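Side-chain contacts in extracellular solute-binding protein family 1 (PDB 4R2F), which probably captures sugars outside the cell for an ABC-type transporter and binds the disaccharide laminaribiose: residues M45-P50 against V149-D154; E61-A66 against V329-G334. All coordinates share one frame; numbering follows the deposited sequence.

Interaction 1 of 2, residues M45-P50 against V149-D154; sequences MPWATP and VPWQLD. With BGC (beta-D-glucopyranose), chain B; BGC (beta-D-glucopyranose), chain C.
Trp151 packs in a T-shaped (edge-to-face) manner against Trp47, a residue of the sugar pocket of this solute-binding fold, joining the long strand 145-161 to the loop after strand 40-44 as a second-shell residue. Trp151 brings the far edge of its six-membered ring against the five-membered ring of Trp47, with the planes at 77° and the centroids 5.0 Å apart. Between the two indoles the nearest atoms are Trp151 CZ2 and Trp47 NE1, 3.5 Å, but that N-H is spent elsewhere, on Thr98 OG1. This is the tight part. Gln152 shares the same face of Trp47, its NE2 lying 3.4 Å from Trp47 CE3, with the amide turned 76° from the ring. Chi1 of Gln152 (46°) sets CG between the backbone N and the carbonyl carbon and lays it over the centre of the Trp151 ring; the bend at chi2 then directs the amide on to Trp47. Gln152 OE1 accepts a hydrogen bond from Asn311 ND2, which helps fix which end of the amide faces the indole. Behind Trp47, Met45 CB packs on the opposite face.

Away from the indole pair the contact thins. From Ala48 onward the loop leaves the strand and leads on through the exposed Pro50 toward helix 50-61. Toward the pocket, protein gives way to sugar: O2 of the chain C glucose sits in the plane of the indole, 3.5 Å from Trp47 CZ3. Asp154 grips both sugars, while its OD1 forms a salt bridge with Arg156. Asp154 OD2 accepts a hydrogen bond from O2 of the chain B glucose at 2.6 Å and another from O2 of the chain C glucose at 2.6 Å.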
loop_
_atom_site.group_PDB
_atom_site.type_symbol
_atom_site.label_atom_id
_atom_site.label_comp_id
_atom_site.label_asym_id
_atom_site.label_seq_id
_atom_site.Cartn_x
_atom_site.Cartn_y
_atom_site.Cartn_z
ATOM N N MET A 45 3.778 5.606 10.594
ATOM C CA MET A 45 2.452 5.006 10.529
ATOM C C MET A 45 2.515 3.630 11.226
ATOM O O MET A 45 3.606 3.094 11.472
ATOM C CB MET A 45 2.014 4.836 9.064
ATOM C CG MET A 45 2.060 6.098 8.191
ATOM S SD MET A 45 1.330 7.589 8.885
ATOM C CE MET A 45 -0.373 7.118 8.830
ATOM N N PRO A 46 1.355 3.018 11.476
ATOM C CA PRO A 46 1.366 1.646 11.929
ATOM C C PRO A 46 1.482 0.772 10.695
ATOM O O PRO A 46 0.477 0.370 10.103
ATOM C CB PRO A 46 0.002 1.489 12.647
ATOM C CG PRO A 46 -0.579 2.873 12.709
ATOM C CD PRO A 46 -0.011 3.554 11.499
ATOM N N TRP A 47 2.713 0.566 10.260
ATOM C CA TRP A 47 3.016 -0.201 9.064
ATOM C C TRP A 47 2.719 -1.700 9.111
ATOM O O TRP A 47 2.364 -2.297 8.111
ATOM C CB TRP A 47 4.424 0.103 8.565
ATOM C CG TRP A 47 4.510 1.474 7.977
ATOM C CD1 TRP A 47 5.091 2.569 8.531
ATOM C CD2 TRP A 47 3.959 1.902 6.732
ATOM N NE1 TRP A 47 4.946 3.647 7.706
ATOM C CE2 TRP A 47 4.259 3.261 6.591
ATOM C CE3 TRP A 47 3.250 1.261 5.719
ATOM C CZ2 TRP A 47 3.874 3.990 5.481
ATOM C CZ3 TRP A 47 2.872 1.987 4.620
ATOM C CH2 TRP A 47 3.182 3.336 4.508
ATOM N N ALA A 48 2.944 -2.322 10.255
ATOM C CA ALA A 48 2.696 -3.745 10.373
ATOM C C ALA A 48 2.046 -4.088 11.712
ATOM O O ALA A 48 0.967 -3.618 12.010
ATOM C CB ALA A 48 3.980 -4.523 10.132
ATOM N N THR A 49 2.700 -4.923 12.501
ATOM C CA THR A 49 2.287 -5.209 13.860
ATOM C C THR A 49 2.738 -4.120 14.817
ATOM O O THR A 49 3.615 -3.329 14.509
ATOM C CB THR A 49 2.845 -6.548 14.363
ATOM O OG1 THR A 49 4.263 -6.448 14.493
ATOM C CG2 THR A 49 2.496 -7.657 13.410
ATOM N N PRO A 50 2.103 -4.153 16.068
ATOM C CA PRO A 50 2.615 -3.148 17.008
ATOM C C PRO A 50 4.113 -3.310 17.237
ATOM O O PRO A 50 4.781 -2.326 17.497
ATOM C CB PRO A 50 1.852 -3.440 18.292
ATOM C CG PRO A 50 0.532 -3.871 17.823
ATOM C CD PRO A 50 0.919 -4.852 16.776
ATOM N N VAL A 149 12.508 10.107 -0.464
ATOM C CA VAL A 149 13.414 8.977 -0.703
ATOM C C VAL A 149 12.659 7.667 -0.462
ATOM O O VAL A 149 12.019 7.500 0.588
ATOM C CB VAL A 149 14.631 9.074 0.238
ATOM C CG1 VAL A 149 15.579 7.920 0.014
ATOM C CG2 VAL A 149 15.347 10.394 0.051
ATOM N N PRO A 150 12.739 6.718 -1.413
ATOM C CA PRO A 150 12.002 5.470 -1.195
ATOM C C PRO A 150 12.489 4.675 -0.009
ATOM O O PRO A 150 13.676 4.685 0.269
ATOM C CB PRO A 150 12.275 4.670 -2.479
ATOM C CG PRO A 150 13.593 5.198 -2.968
ATOM C CD PRO A 150 13.535 6.663 -2.656
ATOM N N TRP A 151 11.594 3.968 0.678
ATOM C CA TRP A 151 12.043 3.088 1.779
ATOM C C TRP A 151 11.468 1.684 1.744
ATOM O O TRP A 151 12.031 0.764 2.324
ATOM C CB TRP A 151 11.853 3.759 3.161
ATOM C CG TRP A 151 10.474 3.731 3.760
ATOM C CD1 TRP A 151 9.398 4.508 3.400
ATOM C CD2 TRP A 151 10.016 2.898 4.831
ATOM N NE1 TRP A 151 8.303 4.184 4.162
ATOM C CE2 TRP A 151 8.657 3.218 5.062
ATOM C CE3 TRP A 151 10.625 1.928 5.636
ATOM C CZ2 TRP A 151 7.902 2.596 6.061
ATOM C CZ3 TRP A 151 9.875 1.307 6.602
ATOM C CH2 TRP A 151 8.521 1.652 6.818
ATOM N N GLN A 152 10.339 1.511 1.070
ATOM C CA GLN A 152 9.775 0.197 0.879
ATOM C C GLN A 152 8.742 0.233 -0.224
ATOM O O GLN A 152 8.296 1.314 -0.644
ATOM C CB GLN A 152 9.166 -0.381 2.182
ATOM C CG GLN A 152 8.277 0.552 2.998
ATOM C CD GLN A 152 6.780 0.329 2.820
ATOM O OE1 GLN A 152 6.291 0.058 1.719
ATOM N NE2 GLN A 152 6.044 0.465 3.904
ATOM N N LEU A 153 8.409 -0.972 -0.697
ATOM C CA LEU A 153 7.454 -1.183 -1.734
ATOM C C LEU A 153 6.341 -2.048 -1.208
ATOM O O LEU A 153 6.531 -3.226 -0.923
ATOM C CB LEU A 153 8.099 -1.836 -2.945
ATOM C CG LEU A 153 9.176 -1.029 -3.672
ATOM C CD1 LEU A 153 10.038 -1.950 -4.533
ATOM C CD2 LEU A 153 8.529 0.066 -4.488
ATOM N N ASP A 154 5.158 -1.468 -1.094
ATOM C CA ASP A 154 4.050 -2.169 -0.452
ATOM C C ASP A 154 3.209 -2.742 -1.567
ATOM O O ASP A 154 2.447 -2.035 -2.212
ATOM C CB ASP A 154 3.266 -1.204 0.428
ATOM C CG ASP A 154 2.134 -1.875 1.211
ATOM O OD1 ASP A 154 2.086 -3.117 1.318
ATOM O OD2 ASP A 154 1.267 -1.130 1.701
HETATM C C2 BGC B . -0.734 -1.030 4.507
HETATM C C3 BGC B . -1.281 0.373 4.201
HETATM C C4 BGC B . -2.760 0.435 4.608
HETATM C C5 BGC B . -2.933 -0.033 6.077
HETATM C C6 BGC B . -4.378 0.071 6.583
HETATM C C1 BGC B . -1.041 -1.411 5.967
HETATM O O1 BGC B . -0.621 -2.746 6.246
HETATM O O2 BGC B . 0.679 -1.062 4.241
HETATM O O3 BGC B . -1.032 0.661 2.799
HETATM O O4 BGC B . -3.327 1.746 4.498
HETATM O O5 BGC B . -2.470 -1.353 6.156
HETATM O O6 BGC B . -5.252 -0.636 5.702
HETATM C C2 BGC C . 0.073 2.153 1.311
HETATM C C3 BGC C . 0.314 3.650 1.116
HETATM C C4 BGC C . -1.014 4.365 0.906
HETATM C C5 BGC C . -1.961 4.056 2.057
HETATM C C6 BGC C . -3.356 4.654 1.829
HETATM C C1 BGC C . -0.816 2.029 2.537
HETATM O O2 BGC C . 1.299 1.455 1.496
HETATM O O3 BGC C . 1.172 3.875 -0.002
HETATM O O4 BGC C . -0.805 5.772 0.897
HETATM O O5 BGC C . -2.080 2.641 2.238
HETATM O O6 BGC C . -4.012 4.092 0.671
#

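Interaction 2 of 2, residues E61-A66 against V329-G334; sequences EGFSGA and VVYYLG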
loop_
_atom_site.group_PDB
_atom_site.type_symbol
_atom_site.label_atom_id
_atom_site.label_comp_id
_atom_site.label_asym_id
_atom_site.label_seq_id
_atom_site.Cartn_x
_atom_site.Cartn_y
_atom_site.Cartn_z
ATOM N N GLU A 61 14.875 6.882 18.113
ATOM C CA GLU A 61 15.294 7.510 19.347
ATOM C C GLU A 61 16.773 7.269 19.614
ATOM O O GLU A 61 17.364 7.939 20.454
ATOM C CB GLU A 61 14.356 7.113 20.499
ATOM C CG GLU A 61 12.950 7.646 20.195
ATOM C CD GLU A 61 11.925 7.533 21.316
ATOM O OE1 GLU A 61 10.927 8.298 21.256
ATOM O OE2 GLU A 61 12.081 6.690 22.226
ATOM N N GLY A 62 17.384 6.386 18.827
ATOM C CA GLY A 62 18.832 6.175 18.845
ATOM C C GLY A 62 19.640 7.218 18.099
ATOM O O GLY A 62 20.852 7.295 18.257
ATOM N N PHE A 63 18.975 8.028 17.283
ATOM C CA PHE A 63 19.642 9.080 16.524
ATOM C C PHE A 63 20.271 10.118 17.442
ATOM O O PHE A 63 19.647 10.565 18.402
ATOM C CB PHE A 63 18.641 9.782 15.613
ATOM C CG PHE A 63 19.183 10.992 14.920
ATOM C CD1 PHE A 63 20.141 10.865 13.927
ATOM C CD2 PHE A 63 18.726 12.268 15.248
ATOM C CE1 PHE A 63 20.637 11.990 13.281
ATOM C CE2 PHE A 63 19.215 13.392 14.604
ATOM C CZ PHE A 63 20.172 13.256 13.622
ATOM N N SER A 64 21.553 10.353 17.238
ATOM C CA SER A 64 22.285 11.359 17.975
ATOM C C SER A 64 23.306 11.924 17.022
ATOM O O SER A 64 24.503 11.772 17.212
ATOM C CB SER A 64 22.973 10.727 19.175
ATOM O OG SER A 64 23.885 9.742 18.733
ATOM N N GLY A 65 22.833 12.579 15.981
ATOM C CA GLY A 65 23.722 13.069 14.960
ATOM C C GLY A 65 23.438 14.527 14.788
ATOM O O GLY A 65 22.309 14.947 14.950
ATOM N N ALA A 66 24.461 15.301 14.476
ATOM C CA ALA A 66 24.290 16.729 14.319
ATOM C C ALA A 66 24.018 17.346 15.678
ATOM O O ALA A 66 23.436 18.417 15.781
ATOM C CB ALA A 66 23.158 17.023 13.345
ATOM N N VAL A 329 17.549 11.350 8.367
ATOM C CA VAL A 329 17.063 10.491 7.278
ATOM C C VAL A 329 18.164 9.533 6.831
ATOM O O VAL A 329 17.893 8.381 6.574
ATOM C CB VAL A 329 16.483 11.282 6.082
ATOM C CG1 VAL A 329 16.228 10.364 4.879
ATOM C CG2 VAL A 329 15.198 12.013 6.464
ATOM N N VAL A 330 19.404 10.006 6.768
ATOM C CA VAL A 330 20.513 9.144 6.345
ATOM C C VAL A 330 20.753 8.047 7.394
ATOM O O VAL A 330 20.948 6.851 7.069
ATOM C CB VAL A 330 21.775 9.993 6.095
ATOM C CG1 VAL A 330 22.995 9.143 5.825
ATOM C CG2 VAL A 330 21.528 10.941 4.933
ATOM N N TYR A 331 20.728 8.452 8.650
ATOM C CA TYR A 331 20.832 7.507 9.759
ATOM C C TYR A 331 19.732 6.447 9.674
ATOM O O TYR A 331 19.987 5.237 9.779
ATOM C CB TYR A 331 20.777 8.278 11.097
ATOM C CG TYR A 331 20.458 7.407 12.290
ATOM C CD1 TYR A 331 21.461 6.707 12.979
ATOM C CD2 TYR A 331 19.148 7.265 12.717
ATOM C CE1 TYR A 331 21.145 5.901 14.070
ATOM C CE2 TYR A 331 18.825 6.475 13.799
ATOM C CZ TYR A 331 19.816 5.790 14.473
ATOM O OH TYR A 331 19.422 5.022 15.544
ATOM N N TYR A 332 18.494 6.896 9.470
ATOM C CA TYR A 332 17.352 5.971 9.517
ATOM C C TYR A 332 17.429 4.989 8.352
ATOM O O TYR A 332 17.288 3.796 8.549
ATOM C CB TYR A 332 16.041 6.733 9.518
ATOM C CG TYR A 332 14.800 5.956 9.952
ATOM C CD1 TYR A 332 14.567 5.668 11.298
ATOM C CD2 TYR A 332 13.829 5.573 9.023
ATOM C CE1 TYR A 332 13.426 4.975 11.703
ATOM C CE2 TYR A 332 12.676 4.891 9.408
ATOM C CZ TYR A 332 12.472 4.588 10.757
ATOM O OH TYR A 332 11.338 3.939 11.182
ATOM N N LEU A 333 17.688 5.482 7.145
ATOM C CA LEU A 333 17.844 4.568 5.993
ATOM C C LEU A 333 18.919 3.501 6.216
ATOM O O LEU A 333 18.743 2.352 5.806
ATOM C CB LEU A 333 18.174 5.351 4.730
ATOM C CG LEU A 333 17.030 6.181 4.188
ATOM C CD1 LEU A 333 17.573 7.130 3.148
ATOM C CD2 LEU A 333 15.971 5.262 3.606
ATOM N N GLY A 334 19.995 3.878 6.899
ATOM C CA GLY A 334 21.088 2.971 7.212
ATOM C C GLY A 334 20.741 1.843 8.179
ATOM O O GLY A 334 21.432 0.849 8.201
#
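Tyr331 OH reaches across to the 61-66 segment and lies 3.4 Å from Gly62 C, while it gives its hydrogen bond to the backbone O of Ile59, near the end of helix 50-61. Phe63 N is also near this hydroxyl, but no hydrogen bond forms there. Gly62, with no side chain, lets the phenol come this close to the backbone. Tyr331 gets there from helix 322-335 with CG anti to its own N (chi1 163°), the ring standing out from the helix toward the loop.

One face of that ring is covered by Phe63. Its CA makes a CH-pi contact 4.0 Å from the centroid of the Tyr331 ring, 19° off the normal, and Phe63 CB follows at 3.8 Å from Tyr331 CE2. The two aromatic rings meet obliquely, planes at 55°, with Phe63 CD1 3.8 Å from Tyr331 CG. Phe63 has a further partner in Phe328 of the same helix, which it meets edge-to-face. Putting an alanine at Tyr331 would probably uncover Phe63 CA and CB, open a gap under the 61-66 loop and leave Ile59 O without this donor. The contact is thus mostly apolar, with a CH-pi contact over the tyrosine face, and the hydrogen bond to Ile59 O is the polar tie that helps fix where the phenol end lies.

In the fold
Interaction 1 lies deep in the protein at the laminaribiose site, about 9 Å from the centre of the chain, and interaction 2 lies well out, about 25 Å from it; their own centres are about 17 Å apart. They nevertheless touch: Val149 CG1 packs 3.8 Å from Leu333 CD1, joining the pocket strand to helix 322-335. Helix 50-61 is a second bridge, running from the end of 45-50 to the start of 61-66, and its Tyr52 packs on both Trp151 and Tyr332. Ile313 of strand 306-316 also meets Trp151, Tyr332 and Leu333. Of the two contacts, 45-50 with 149-154 supplies pocket residues, Trp47 and Asp154.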